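PDB 2O1Q: putative acetyl/propionyl-CoA carboxylase, alpha subunit from Methylibium petroleiphilum, which is a zinc-binding cupin-like protein, probably an oxidoreductase related to acetylacetone dioxygenase, although its substrate has not been established. Local coordinates for residues I31-L36 against Q140-A145; A47-P52 against S111-S116; A53-A58 against T105-A110. All blocks are in the same frame, centred on the assembly; numbering follows the deposited sequence.

How the contacts relate
Contact 2 (47-52 against 111-116) is the buried one: two neighbouring strands of the six-stranded sheet, held by paired backbone hydrogen bonds and by aromatic and sulfur packing inside the cupin-like fold. Contact 3 pairs the chain just after one of those strands, 53-58, with the chain just before the other, 105-110; its bonding is sparser, nearly half of its touching residues are exposed, and Phe57 and Phe107 carry the hydrophobic packing on from Phe49 and Phe113. Contact 1 lies one strand further along the sheet, where strand 32-39, partner of 44-51, receives the C-terminal helix through indole packing and one bridging water. The Arg32-Asp50 salt bridge joins contacts 1 and 2.

Contact 1: residues I31-L36 against Q140-A145; sequences IRWKLL and QGAWAA
Two indoles meet at right angles, near enough, where the C-terminal helix lies against strand 32-39. The rim of Trp143 points at one face of Trp33, a T-shaped (edge-to-face) pair with its planes at 78° and with CE3 of Trp143 4.1 Å from CE2 of Trp33. A face of Trp143 is in turn laid over the strand itself: Leu35 CB sits almost centrally above the five-membered ring, 3.8 Å from its centroid, in a CH-pi contact, while the six-membered ring extends across the backbone between Lys34 and Leu35. Its far corner, CH2, comes within 3.5 Å of Lys34 CA. At the edge of Trp33, in the ring plane, NE1 donates to a water at 2.9 Å, and that water donates to Ala142 O at 3.1 Å, so the polar corner of one indole is tied to the helix backbone without a direct bond.

Trp143 reaches the strand because its CG stands anti to the backbone N (chi1 178°), which carries the wide ring out from the helix. A broad, flat side chain suits a helix that crosses a strand at 112°, since it can span three successive residues. Leucine completes the fit: while Leu35 CB serves the ring, CD2 reaches Gln140 CA at 3.6 Å, one helical turn earlier. Leu35 N lies over a face of each indole, offset toward the rim, and is buried with no polar partner in the model. Ala142, small enough for the helix to approach, touches Trp33 CZ2 through its CB.

Lys20 makes a cation-pi contact with Trp143, and Phe22 meets Trp33 edge-to-face. Helix 136-144 packs against strand 32-39, whose neighbours in the sheet are strands 20-21 and 44-51.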
ATOM      1  N   ILE A  31      27.460  11.329  -3.037  1.00 16.53           N
ATOM      2  CA  ILE A  31      26.066  11.336  -3.412  1.00 18.80           C
ATOM      3  C   ILE A  31      25.353  12.473  -2.647  1.00 14.17           C
ATOM      4  O   ILE A  31      25.625  12.704  -1.447  1.00 16.82           O
ATOM      5  CB  ILE A  31      25.402   9.964  -3.099  1.00 16.20           C
ATOM      6  CG1 ILE A  31      26.051   8.824  -3.946  1.00 17.36           C
ATOM      7  CG2 ILE A  31      23.878  10.055  -3.266  1.00 24.41           C
ATOM      8  CD1 ILE A  31      25.385   7.418  -3.875  1.00 18.49           C
ATOM      9  N   ARG A  32      24.456  13.152  -3.354  1.00 13.33           N
ATOM     10  CA  ARG A  32      23.605  14.212  -2.816  1.00 16.52           C
ATOM     11  C   ARG A  32      22.174  13.827  -3.111  1.00 14.92           C
ATOM     12  O   ARG A  32      21.882  12.962  -3.978  1.00 15.56           O
ATOM     13  CB  ARG A  32      23.945  15.576  -3.404  1.00 16.59           C
ATOM     14  CG  ARG A  32      25.318  16.055  -2.968  1.00 19.69           C
ATOM     15  CD  ARG A  32      25.641  17.427  -3.515  1.00 20.26           C
ATOM     16  NE  ARG A  32      25.395  17.535  -4.957  1.00 23.45           N
ATOM     17  CZ  ARG A  32      25.248  18.676  -5.629  1.00 22.71           C
ATOM     18  NH1 ARG A  32      25.278  19.837  -5.040  1.00 23.66           N
ATOM     19  NH2 ARG A  32      24.974  18.656  -6.909  1.00 23.87           N
ATOM     20  N   TRP A  33      21.253  14.458  -2.395  1.00 17.58           N
ATOM     21  CA  TRP A  33      19.842  14.081  -2.483  1.00 14.55           C
ATOM     22  C   TRP A  33      18.942  15.279  -2.219  1.00 13.57           C
ATOM     23  O   TRP A  33      19.399  16.244  -1.617  1.00 14.59           O
ATOM     24  CB  TRP A  33      19.537  12.896  -1.576  1.00 16.32           C
ATOM     25  CG  TRP A  33      19.394  13.149  -0.128  1.00 16.15           C
ATOM     26  CD1 TRP A  33      20.188  13.892   0.653  1.00 17.72           C
ATOM     27  CD2 TRP A  33      18.387  12.604   0.730  1.00 16.15           C
ATOM     28  NE1 TRP A  33      19.786  13.823   1.949  1.00 21.04           N
ATOM     29  CE2 TRP A  33      18.638  13.080   2.016  1.00 15.67           C
ATOM     30  CE3 TRP A  33      17.283  11.781   0.521  1.00 17.42           C
ATOM     31  CZ2 TRP A  33      17.839  12.738   3.108  1.00 16.32           C
ATOM     32  CZ3 TRP A  33      16.496  11.446   1.599  1.00 20.97           C
ATOM     33  CH2 TRP A  33      16.768  11.950   2.865  1.00 17.88           C
ATOM     34  N   LYS A  34      17.653  15.122  -2.580  1.00 16.34           N
ATOM     35  CA  LYS A  34      16.530  16.002  -2.158  1.00 13.02           C
ATOM     36  C   LYS A  34      15.458  15.014  -1.781  1.00 13.68           C
ATOM     37  O   LYS A  34      15.044  14.203  -2.613  1.00 16.83           O
ATOM     38  CB  LYS A  34      16.069  16.899  -3.280  1.00 16.22           C
ATOM     39  CG  LYS A  34      17.186  17.798  -3.796  1.00 18.00           C
ATOM     40  CD  LYS A  34      16.700  18.688  -4.932  1.00 15.94           C
ATOM     41  CE  LYS A  34      17.845  19.475  -5.506  1.00 22.14           C
ATOM     42  NZ  LYS A  34      17.403  20.493  -6.514  1.00 20.26           N
ATOM     43  N   LEU A  35      14.990  15.097  -0.542  1.00 14.71           N
ATOM     44  CA  LEU A  35      13.780  14.432  -0.151  1.00 15.44           C
ATOM     45  C   LEU A  35      12.585  15.202  -0.669  1.00 16.04           C
ATOM     46  O   LEU A  35      12.495  16.383  -0.491  1.00 18.34           O
ATOM     47  CB  LEU A  35      13.687  14.303   1.362  1.00 15.80           C
ATOM     48  CG  LEU A  35      12.498  13.524   1.932  1.00 15.14           C
ATOM     49  CD1 LEU A  35      12.578  12.100   1.394  1.00 17.34           C
ATOM     50  CD2 LEU A  35      12.526  13.559   3.451  1.00 19.27           C
ATOM     51  N   LEU A  36      11.679  14.496  -1.336  1.00 16.18           N
ATOM     52  CA  LEU A  36      10.561  15.128  -2.015  1.00 15.76           C
ATOM     53  C   LEU A  36       9.250  14.926  -1.267  1.00 15.53           C
ATOM     54  O   LEU A  36       8.379  15.825  -1.235  1.00 16.63           O
ATOM     55  CB  LEU A  36      10.445  14.582  -3.412  1.00 14.46           C
ATOM     56  CG  LEU A  36      11.634  14.892  -4.336  1.00 14.27           C
ATOM     57  CD1 LEU A  36      11.448  14.117  -5.665  1.00 17.13           C
ATOM     58  CD2 LEU A  36      11.845  16.406  -4.525  1.00 16.93           C
ATOM     59  N   GLN A 140      13.095  11.883   6.722  1.00 16.88           N
ATOM     60  CA  GLN A 140      12.597  13.208   6.991  1.00 14.78           C
ATOM     61  C   GLN A 140      13.513  13.888   7.970  1.00 16.42           C
ATOM     62  O   GLN A 140      13.769  15.060   7.848  1.00 17.02           O
ATOM     63  CB  GLN A 140      11.146  13.183   7.453  1.00 16.44           C
ATOM     64  CG  GLN A 140      10.504  14.548   7.579  1.00 17.08           C
ATOM     65  CD  GLN A 140       9.120  14.482   8.207  1.00 20.55           C
ATOM     66  OE1 GLN A 140       8.943  13.937   9.314  1.00 22.80           O
ATOM     67  NE2 GLN A 140       8.182  15.111   7.573  1.00 20.45           N
ATOM     68  N   GLY A 141      13.991  13.170   8.974  1.00 17.38           N
ATOM     69  CA  GLY A 141      14.841  13.780   9.983  1.00 16.62           C
ATOM     70  C   GLY A 141      16.198  14.146   9.389  1.00 17.47           C
ATOM     71  O   GLY A 141      16.744  15.187   9.696  1.00 18.81           O
ATOM     72  N   ALA A 142      16.774  13.260   8.585  1.00 16.81           N
ATOM     73  CA  ALA A 142      18.069  13.554   7.953  1.00 17.55           C
ATOM     74  C   ALA A 142      17.954  14.742   6.993  1.00 18.97           C
ATOM     75  O   ALA A 142      18.894  15.529   6.873  1.00 20.74           O
ATOM     76  CB  ALA A 142      18.586  12.362   7.230  1.00 17.38           C
ATOM     77  N   TRP A 143      16.811  14.906   6.348  1.00 16.54           N
ATOM     78  CA  TRP A 143      16.587  15.989   5.406  1.00 20.44           C
ATOM     79  C   TRP A 143      16.359  17.327   6.069  1.00 20.90           C
ATOM     80  O   TRP A 143      16.930  18.346   5.653  1.00 22.60           O
ATOM     81  CB  TRP A 143      15.325  15.699   4.598  1.00 15.85           C
ATOM     82  CG  TRP A 143      14.974  16.778   3.620  1.00 17.80           C
ATOM     83  CD1 TRP A 143      13.864  17.505   3.601  1.00 18.96           C
ATOM     84  CD2 TRP A 143      15.755  17.203   2.496  1.00 17.41           C
ATOM     85  NE1 TRP A 143      13.858  18.339   2.508  1.00 19.41           N
ATOM     86  CE2 TRP A 143      15.054  18.250   1.869  1.00 18.21           C
ATOM     87  CE3 TRP A 143      17.007  16.857   2.015  1.00 14.14           C
ATOM     88  CZ2 TRP A 143      15.533  18.892   0.724  1.00 19.88           C
ATOM     89  CZ3 TRP A 143      17.472  17.491   0.874  1.00 19.92           C
ATOM     90  CH2 TRP A 143      16.768  18.501   0.274  1.00 20.03           C
ATOM     91  N   ALA A 144      15.557  17.317   7.123  1.00 22.81           N
ATOM     92  CA  ALA A 144      14.846  18.497   7.608  1.00 28.72           C
ATOM     93  C   ALA A 144      15.171  18.854   9.050  1.00 30.97           C
ATOM     94  O   ALA A 144      14.889  19.982   9.463  1.00 33.74           O
ATOM     95  CB  ALA A 144      13.327  18.256   7.484  1.00 27.72           C
ATOM     96  N   ALA A 145      15.755  17.929   9.811  1.00 33.66           N
ATOM     97  CA  ALA A 145      16.195  18.184  11.193  1.00 35.07           C
ATOM     98  C   ALA A 145      17.726  18.269  11.313  1.00 38.23           C
ATOM     99  O   ALA A 145      18.476  18.239  10.324  1.00 41.49           O
ATOM    100  CB  ALA A 145      15.662  17.115  12.117  1.00 31.98           C
ATOM    101  OXT ALA A 145      18.262  18.383  12.425  1.00 41.75           O
TER
HETATM  102  O   HOH W   1      20.785  14.792   4.498  1.00 25.37           O

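Contact 2: residues A47-P52 against S111-S116; sequences AIFDCP and SEFYMS
Phe49 and Phe113 face each other across a hydrogen-bonded antiparallel pair, and their rings are the central side-chain contact on this face. The planes are only 14° apart but slid so far that they barely overlap: Phe49 CD1 lies over the rim of one Phe113 face, 3.5 Å from CZ. Different first torsions bring this about. Phe113 holds CG between its backbone N and carbonyl carbon (chi1 75°), swinging the ring across to the partner strand, whereas Phe49 keeps CG beside its N. Cys51 SG then fits at the edge of Phe113, near the ring plane and 3.7 Å from CE1, a sulfur-aromatic contact for which a compact, polarisable thiol is well suited.

Ile48 and Glu112 meet diagonally on the other face of the sheet. Ile48 CD1 presses on the carboxylate carbon CD of Glu112 at 3.7 Å, so the aliphatic tip covers part of an acidic chain whose OE1 is bonded to Thr71 OG1. Asp50, also on this face, has its OD2 in a salt bridge to Arg32, which probably offsets the charge of Asp50 and so eases its nearness to Glu112.

Beneath these groups the backbones fix the register. Ala47 with Met115, Phe49 with Phe113 and Cys51 with Ser111 each exchange two N-H...O bonds; the straightest, Met115 N to Ala47 O, is 2.9 Å long with an angle of 174° at hydrogen. At the non-hydrogen-bonded pairs between them lie CA-H...O contacts, such as Glu112 CA to Phe49 O at 3.1 Å.

Met115, a selenomethionine, points from the Phe49 face toward His62, a zinc ligand. Strand 44-51 has 32-39 on its other side and strand 110-118 has 66-71, while the Tyr114 ring meets that of Phe69 of the third subunit.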
ATOM      1  N   ALA A  47      12.416  10.475  -3.199  1.00 14.19           N
ATOM      2  CA  ALA A  47      13.595  11.312  -3.197  1.00 15.46           C
ATOM      3  C   ALA A  47      14.225  11.275  -4.550  1.00 14.76           C
ATOM      4  O   ALA A  47      13.940  10.338  -5.376  1.00 16.05           O
ATOM      5  CB  ALA A  47      14.581  10.830  -2.084  1.00 18.77           C
ATOM      6  N   ILE A  48      15.081  12.280  -4.822  1.00 15.86           N
ATOM      7  CA  ILE A  48      15.923  12.288  -6.035  1.00 14.57           C
ATOM      8  C   ILE A  48      17.367  12.412  -5.598  1.00 14.61           C
ATOM      9  O   ILE A  48      17.651  12.936  -4.507  1.00 14.84           O
ATOM     10  CB  ILE A  48      15.495  13.387  -7.047  1.00 16.50           C
ATOM     11  CG1 ILE A  48      16.217  13.236  -8.357  1.00 17.81           C
ATOM     12  CG2 ILE A  48      15.594  14.744  -6.364  1.00 20.17           C
ATOM     13  CD1 ILE A  48      15.541  14.018  -9.534  1.00 19.65           C
ATOM     14  N   PHE A  49      18.231  11.742  -6.341  1.00 17.49           N
ATOM     15  CA  PHE A  49      19.647  11.609  -6.040  1.00 16.74           C
ATOM     16  C   PHE A  49      20.515  12.046  -7.199  1.00 14.32           C
ATOM     17  O   PHE A  49      20.202  11.766  -8.358  1.00 16.68           O
ATOM     18  CB  PHE A  49      19.974  10.157  -5.719  1.00 15.11           C
ATOM     19  CG  PHE A  49      19.159   9.585  -4.560  1.00 15.12           C
ATOM     20  CD1 PHE A  49      17.891   9.109  -4.766  1.00 18.86           C
ATOM     21  CD2 PHE A  49      19.655   9.585  -3.258  1.00 15.19           C
ATOM     22  CE1 PHE A  49      17.157   8.596  -3.741  1.00 17.32           C
ATOM     23  CE2 PHE A  49      18.912   9.067  -2.241  1.00 16.99           C
ATOM     24  CZ  PHE A  49      17.667   8.604  -2.466  1.00 16.18           C
ATOM     25  N   ASP A  50      21.618  12.658  -6.820  1.00 15.25           N
ATOM     26  CA  ASP A  50      22.651  13.160  -7.733  1.00 17.44           C
ATOM     27  C   ASP A  50      23.904  12.404  -7.339  1.00 16.21           C
ATOM     28  O   ASP A  50      24.421  12.584  -6.244  1.00 17.58           O
ATOM     29  CB  ASP A  50      22.840  14.657  -7.541  1.00 18.71           C
ATOM     30  CG  ASP A  50      23.878  15.224  -8.469  1.00 25.88           C
ATOM     31  OD1 ASP A  50      23.816  14.904  -9.667  1.00 36.10           O
ATOM     32  OD2 ASP A  50      24.736  15.967  -8.005  1.00 26.84           O
ATOM     33  N   CYS A  51      24.411  11.577  -8.239  1.00 17.28           N
ATOM     34  CA  CYS A  51      25.401  10.602  -7.884  1.00 18.78           C
ATOM     35  C   CYS A  51      26.593  10.725  -8.781  1.00 18.33           C
ATOM     36  O   CYS A  51      26.506  10.426  -9.965  1.00 17.26           O
ATOM     37  CB  CYS A  51      24.823   9.217  -8.028  1.00 15.99           C
ATOM     38  SG  CYS A  51      23.293   8.839  -7.179  1.00 18.50           S
ATOM     39  N   PRO A  52      27.720  11.145  -8.221  1.00 14.20           N
ATOM     40  CA  PRO A  52      28.932  11.282  -9.000  1.00 13.88           C
ATOM     41  C   PRO A  52      29.372   9.955  -9.570  1.00 16.24           C
ATOM     42  O   PRO A  52      29.074   8.952  -8.998  1.00 15.92           O
ATOM     43  CB  PRO A  52      29.947  11.778  -7.988  1.00 16.23           C
ATOM     44  CG  PRO A  52      29.087  12.475  -7.012  1.00 16.59           C
ATOM     45  CD  PRO A  52      27.936  11.658  -6.872  1.00 14.00           C
ATOM     46  N   SER A 111      25.190  10.403 -12.427  1.00 14.66           N
ATOM     47  CA  SER A 111      23.800  10.010 -12.621  1.00 17.49           C
ATOM     48  C   SER A 111      22.815  10.805 -11.795  1.00 17.68           C
ATOM     49  O   SER A 111      23.156  11.418 -10.787  1.00 14.99           O
ATOM     50  CB  SER A 111      23.658   8.530 -12.300  1.00 17.93           C
ATOM     51  OG  SER A 111      24.501   7.722 -13.109  1.00 15.93           O
ATOM     52  N   GLU A 112      21.564  10.766 -12.198  1.00 16.34           N
ATOM     53  CA  GLU A 112      20.485  11.344 -11.430  1.00 16.95           C
ATOM     54  C   GLU A 112      19.369  10.362 -11.529  1.00 17.16           C
ATOM     55  O   GLU A 112      19.086   9.858 -12.630  1.00 15.55           O
ATOM     56  CB  GLU A 112      19.990  12.640 -12.038  1.00 14.46           C
ATOM     57  CG  GLU A 112      18.886  13.322 -11.227  1.00 23.00           C
ATOM     58  CD  GLU A 112      18.375  14.568 -11.906  1.00 30.26           C
ATOM     59  OE1 GLU A 112      17.600  14.450 -12.899  1.00 37.56           O
ATOM     60  OE2 GLU A 112      18.742  15.651 -11.418  1.00 34.84           O
ATOM     61  N   PHE A 113      18.762  10.030 -10.403  1.00 14.26           N
ATOM     62  CA  PHE A 113      17.588   9.144 -10.350  1.00 18.04           C
ATOM     63  C   PHE A 113      16.648   9.538  -9.265  1.00 17.35           C
ATOM     64  O   PHE A 113      17.056  10.015  -8.179  1.00 15.64           O
ATOM     65  CB  PHE A 113      17.922   7.643 -10.262  1.00 16.37           C
ATOM     66  CG  PHE A 113      18.396   7.197  -8.925  1.00 16.40           C
ATOM     67  CD1 PHE A 113      19.709   7.443  -8.505  1.00 16.69           C
ATOM     68  CD2 PHE A 113      17.516   6.568  -8.040  1.00 16.20           C
ATOM     69  CE1 PHE A 113      20.110   7.036  -7.222  1.00 17.91           C
ATOM     70  CE2 PHE A 113      17.937   6.154  -6.805  1.00 20.84           C
ATOM     71  CZ  PHE A 113      19.259   6.374  -6.426  1.00 16.89           C
ATOM     72  N   TYR A 114      15.383   9.365  -9.615  1.00 17.37           N
ATOM     73  CA  TYR A 114      14.214   9.592  -8.783  1.00 17.65           C
ATOM     74  C   TYR A 114      13.729   8.225  -8.350  1.00 18.83           C
ATOM     75  O   TYR A 114      13.672   7.299  -9.172  1.00 17.90           O
ATOM     76  CB  TYR A 114      13.168  10.333  -9.658  1.00 17.38           C
ATOM     77  CG  TYR A 114      11.780  10.470  -9.068  1.00 17.52           C
ATOM     78  CD1 TYR A 114      10.863   9.477  -9.204  1.00 18.40           C
ATOM     79  CD2 TYR A 114      11.355  11.629  -8.444  1.00 15.65           C
ATOM     80  CE1 TYR A 114       9.584   9.625  -8.765  1.00 20.76           C
ATOM     81  CE2 TYR A 114      10.065  11.781  -7.997  1.00 20.07           C
ATOM     82  CZ  TYR A 114       9.189  10.779  -8.126  1.00 19.97           C
ATOM     83  OH  TYR A 114       7.882  10.875  -7.736  1.00 19.09           O
HETATM   84  N   MSE A 115      13.442   8.059  -7.059  1.00 16.34           N
HETATM   85  CA  MSE A 115      12.958   6.819  -6.535  1.00 18.48           C
HETATM   86  C   MSE A 115      11.937   6.991  -5.467  1.00 17.97           C
HETATM   87  O   MSE A 115      12.041   7.867  -4.594  1.00 15.18           O
HETATM   88  CB  MSE A 115      14.118   5.951  -6.034  1.00 21.57           C
HETATM   89  CG  MSE A 115      13.727   4.564  -5.709  1.00 16.98           C
HETATM   90 SE   MSE A 115      15.303   3.376  -5.745  0.75 19.00          SE
HETATM   91  CE  MSE A 115      14.187   1.788  -5.373  1.00 21.99           C
ATOM     92  N   SER A 116      10.953   6.108  -5.518  0.50 16.28           N
ATOM     93  CA  SER A 116       9.939   6.002  -4.516  0.50 19.95           C
ATOM     94  C   SER A 116      10.163   4.651  -3.834  0.50 17.41           C
ATOM     95  O   SER A 116      10.596   3.677  -4.455  0.50 16.95           O
ATOM     96  CB  SER A 116       8.564   6.130  -5.151  0.50 20.07           C
ATOM     97  OG  SER A 116       7.603   6.552  -4.202  0.50 18.76           O
TER

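Contact 3: residues A53-A58 against T105-A110; sequences AGSSFA and TEFPVA. With ACT (acetate ion), chain G.
Phe57 and Phe107 form the tight, buried side of this contact. Their rings meet rim to rim with planes at 71°, CE2 of Phe57 lying 3.6 Å from CE2 of Phe107, and neither covers the other's face. Ser55 O lies at the edge of the Phe107 ring and OG touches CD2; the short serine side chain lets the ring lie close against the strand, and its OG bonds back to Pro52 O. The firm backbone bond here is Phe57 N to Thr105 O (2.9 Å). A water adds a second link between these two residues, accepting from Thr105 N and lying within donating distance of Phe57 O.

Toward the surface the pairing thins out. Phe107 N to Ser55 O (2.9 Å) is more bent, at 144°. Gly54 N still donates to Phe107 O at 2.8 Å, but Gly54 has a positive phi (92°) at which a CB would jam against the preceding carbonyl, so glycine suits this turn. Ala53 meets the corner through both backbone and CB, CB lying 3.7 Å from Pro108 O and CA close to Phe107 O and Val109 C.

Thr105 OG1 sits beside its backbone N and donates to an acetate oxygen at 2.8 Å. The acetate probably comes from the crystallisation liquor, but Thr105 lies near the zinc bound by His60, His62 and His102, consistent with a cupin metal pocket between antiparallel strands.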
ATOM      1  N   ALA A  53      30.079  10.011 -10.678  1.00 14.43           N
ATOM      2  CA  ALA A  53      30.732   8.810 -11.198  1.00 11.79           C
ATOM      3  C   ALA A  53      31.603   8.200 -10.118  1.00 14.54           C
ATOM      4  O   ALA A  53      32.328   8.933  -9.408  1.00 16.06           O
ATOM      5  CB  ALA A  53      31.574   9.187 -12.374  1.00 13.22           C
ATOM      6  N   GLY A  54      31.537   6.878  -9.949  1.00 13.61           N
ATOM      7  CA  GLY A  54      32.310   6.213  -8.890  1.00 12.92           C
ATOM      8  C   GLY A  54      31.584   6.032  -7.566  1.00 11.54           C
ATOM      9  O   GLY A  54      32.111   5.409  -6.639  1.00 14.36           O
ATOM     10  N   SER A  55      30.433   6.659  -7.448  1.00 12.78           N
ATOM     11  CA  SER A  55      29.676   6.573  -6.210  1.00 13.52           C
ATOM     12  C   SER A  55      28.821   5.296  -6.031  1.00 15.68           C
ATOM     13  O   SER A  55      28.588   4.538  -6.964  1.00 14.43           O
ATOM     14  CB  SER A  55      28.824   7.835  -5.981  1.00 16.09           C
ATOM     15  OG  SER A  55      27.800   7.931  -6.928  1.00 15.69           O
ATOM     16  N   SER A  56      28.446   5.062  -4.785  1.00 17.58           N
ATOM     17  CA  SER A  56      27.708   3.888  -4.457  1.00 15.31           C
ATOM     18  C   SER A  56      26.931   4.015  -3.178  1.00 16.57           C
ATOM     19  O   SER A  56      27.287   4.818  -2.336  1.00 14.77           O
ATOM     20  CB  SER A  56      28.585   2.618  -4.382  1.00 18.71           C
ATOM     21  OG  SER A  56      29.588   2.742  -3.347  1.00 19.34           O
ATOM     22  N   PHE A  57      25.917   3.161  -2.994  1.00 16.71           N
ATOM     23  CA  PHE A  57      25.230   3.017  -1.729  1.00 17.71           C
ATOM     24  C   PHE A  57      25.630   1.794  -0.957  1.00 17.13           C
ATOM     25  O   PHE A  57      25.995   0.793  -1.563  1.00 17.28           O
ATOM     26  CB  PHE A  57      23.771   2.905  -1.995  1.00 15.64           C
ATOM     27  CG  PHE A  57      23.135   4.171  -2.424  1.00 17.63           C
ATOM     28  CD1 PHE A  57      22.769   5.140  -1.515  1.00 18.10           C
ATOM     29  CD2 PHE A  57      22.843   4.373  -3.754  1.00 15.65           C
ATOM     30  CE1 PHE A  57      22.086   6.319  -1.939  1.00 17.26           C
ATOM     31  CE2 PHE A  57      22.220   5.480  -4.184  1.00 16.94           C
ATOM     32  CZ  PHE A  57      21.835   6.498  -3.282  1.00 17.81           C
ATOM     33  N   ALA A  58      25.568   1.867   0.365  1.00 16.72           N
ATOM     34  CA  ALA A  58      25.922   0.741   1.196  1.00 18.34           C
ATOM     35  C   ALA A  58      24.924  -0.384   0.998  1.00 15.69           C
ATOM     36  O   ALA A  58      23.742  -0.174   0.617  1.00 16.50           O
ATOM     37  CB  ALA A  58      25.972   1.148   2.654  1.00 18.15           C
ATOM     38  N   THR A 105      24.743  -0.870  -5.040  1.00 15.96           N
ATOM     39  CA  THR A 105      24.216  -0.096  -6.109  1.00 14.07           C
ATOM     40  C   THR A 105      25.231   0.973  -6.362  1.00 14.23           C
ATOM     41  O   THR A 105      25.648   1.649  -5.436  1.00 18.20           O
ATOM     42  CB  THR A 105      22.891   0.511  -5.781  1.00 16.28           C
ATOM     43  OG1 THR A 105      21.930  -0.546  -5.573  1.00 21.41           O
ATOM     44  CG2 THR A 105      22.375   1.454  -6.929  1.00 18.73           C
ATOM     45  N   GLU A 106      25.633   1.116  -7.606  1.00 16.76           N
ATOM     46  CA  GLU A 106      26.741   2.021  -7.932  1.00 15.38           C
ATOM     47  C   GLU A 106      26.512   2.705  -9.267  1.00 16.66           C
ATOM     48  O   GLU A 106      25.737   2.249 -10.093  1.00 16.48           O
ATOM     49  CB  GLU A 106      28.072   1.292  -7.829  1.00 17.39           C
ATOM     50  CG  GLU A 106      28.290   0.231  -8.825  1.00 19.17           C
ATOM     51  CD  GLU A 106      29.611  -0.475  -8.619  1.00 23.71           C
ATOM     52  OE1 GLU A 106      30.246  -0.437  -7.534  1.00 24.60           O
ATOM     53  OE2 GLU A 106      30.014  -1.088  -9.583  1.00 27.94           O
ATOM     54  N   PHE A 107      27.293   3.744  -9.478  1.00 15.60           N
ATOM     55  CA  PHE A 107      27.124   4.718 -10.551  1.00 14.78           C
ATOM     56  C   PHE A 107      28.398   4.898 -11.330  1.00 15.33           C
ATOM     57  O   PHE A 107      29.254   5.689 -11.004  1.00 15.27           O
ATOM     58  CB  PHE A 107      26.612   5.997  -9.924  1.00 15.92           C
ATOM     59  CG  PHE A 107      25.322   5.797  -9.221  1.00 13.94           C
ATOM     60  CD1 PHE A 107      24.141   5.844  -9.928  1.00 15.55           C
ATOM     61  CD2 PHE A 107      25.291   5.451  -7.865  1.00 14.33           C
ATOM     62  CE1 PHE A 107      22.921   5.549  -9.265  1.00 17.38           C
ATOM     63  CE2 PHE A 107      24.128   5.169  -7.245  1.00 18.16           C
ATOM     64  CZ  PHE A 107      22.931   5.235  -7.959  1.00 17.52           C
ATOM     65  N   PRO A 108      28.586   4.079 -12.368  1.00 16.00           N
ATOM     66  CA  PRO A 108      29.744   4.183 -13.243  1.00 16.90           C
ATOM     67  C   PRO A 108      29.898   5.522 -13.909  1.00 14.76           C
ATOM     68  O   PRO A 108      31.022   5.962 -14.143  1.00 16.07           O
ATOM     69  CB  PRO A 108      29.484   3.112 -14.296  1.00 19.30           C
ATOM     70  CG  PRO A 108      28.293   2.418 -13.931  1.00 21.83           C
ATOM     71  CD  PRO A 108      27.718   2.955 -12.723  1.00 17.65           C
ATOM     72  N   VAL A 109      28.763   6.197 -14.136  1.00 15.32           N
ATOM     73  CA  VAL A 109      28.686   7.500 -14.768  1.00 15.19           C
ATOM     74  C   VAL A 109      27.926   8.450 -13.818  1.00 15.67           C
ATOM     75  O   VAL A 109      27.105   7.996 -13.021  1.00 16.29           O
ATOM     76  CB  VAL A 109      27.921   7.325 -16.139  1.00 20.34           C
ATOM     77  CG1 VAL A 109      27.635   8.658 -16.801  1.00 24.07           C
ATOM     78  CG2 VAL A 109      28.755   6.421 -17.065  1.00 21.76           C
ATOM     79  N   ALA A 110      28.237   9.738 -13.878  1.00 16.86           N
ATOM     80  CA  ALA A 110      27.513  10.728 -13.093  1.00 18.82           C
ATOM     81  C   ALA A 110      26.043  10.558 -13.464  1.00 16.31           C
ATOM     82  O   ALA A 110      25.698  10.538 -14.657  1.00 15.92           O
ATOM     83  CB  ALA A 110      28.018  12.075 -13.426  1.00 18.12           C
TER
HETATM   84  C   ACT G 149      18.976   1.564  -4.553  0.50 17.39           C
HETATM   85  O   ACT G 149      19.902   0.805  -4.193  0.50 12.63           O
HETATM   86  OXT ACT G 149      17.866   1.228  -4.079  0.50 12.73           O
HETATM   87  CH3 ACT G 149      19.093   2.753  -5.470  0.50 19.54           C
HETATM   88  O   HOH W   2      23.654  -0.698  -2.410  1.00 17.54           O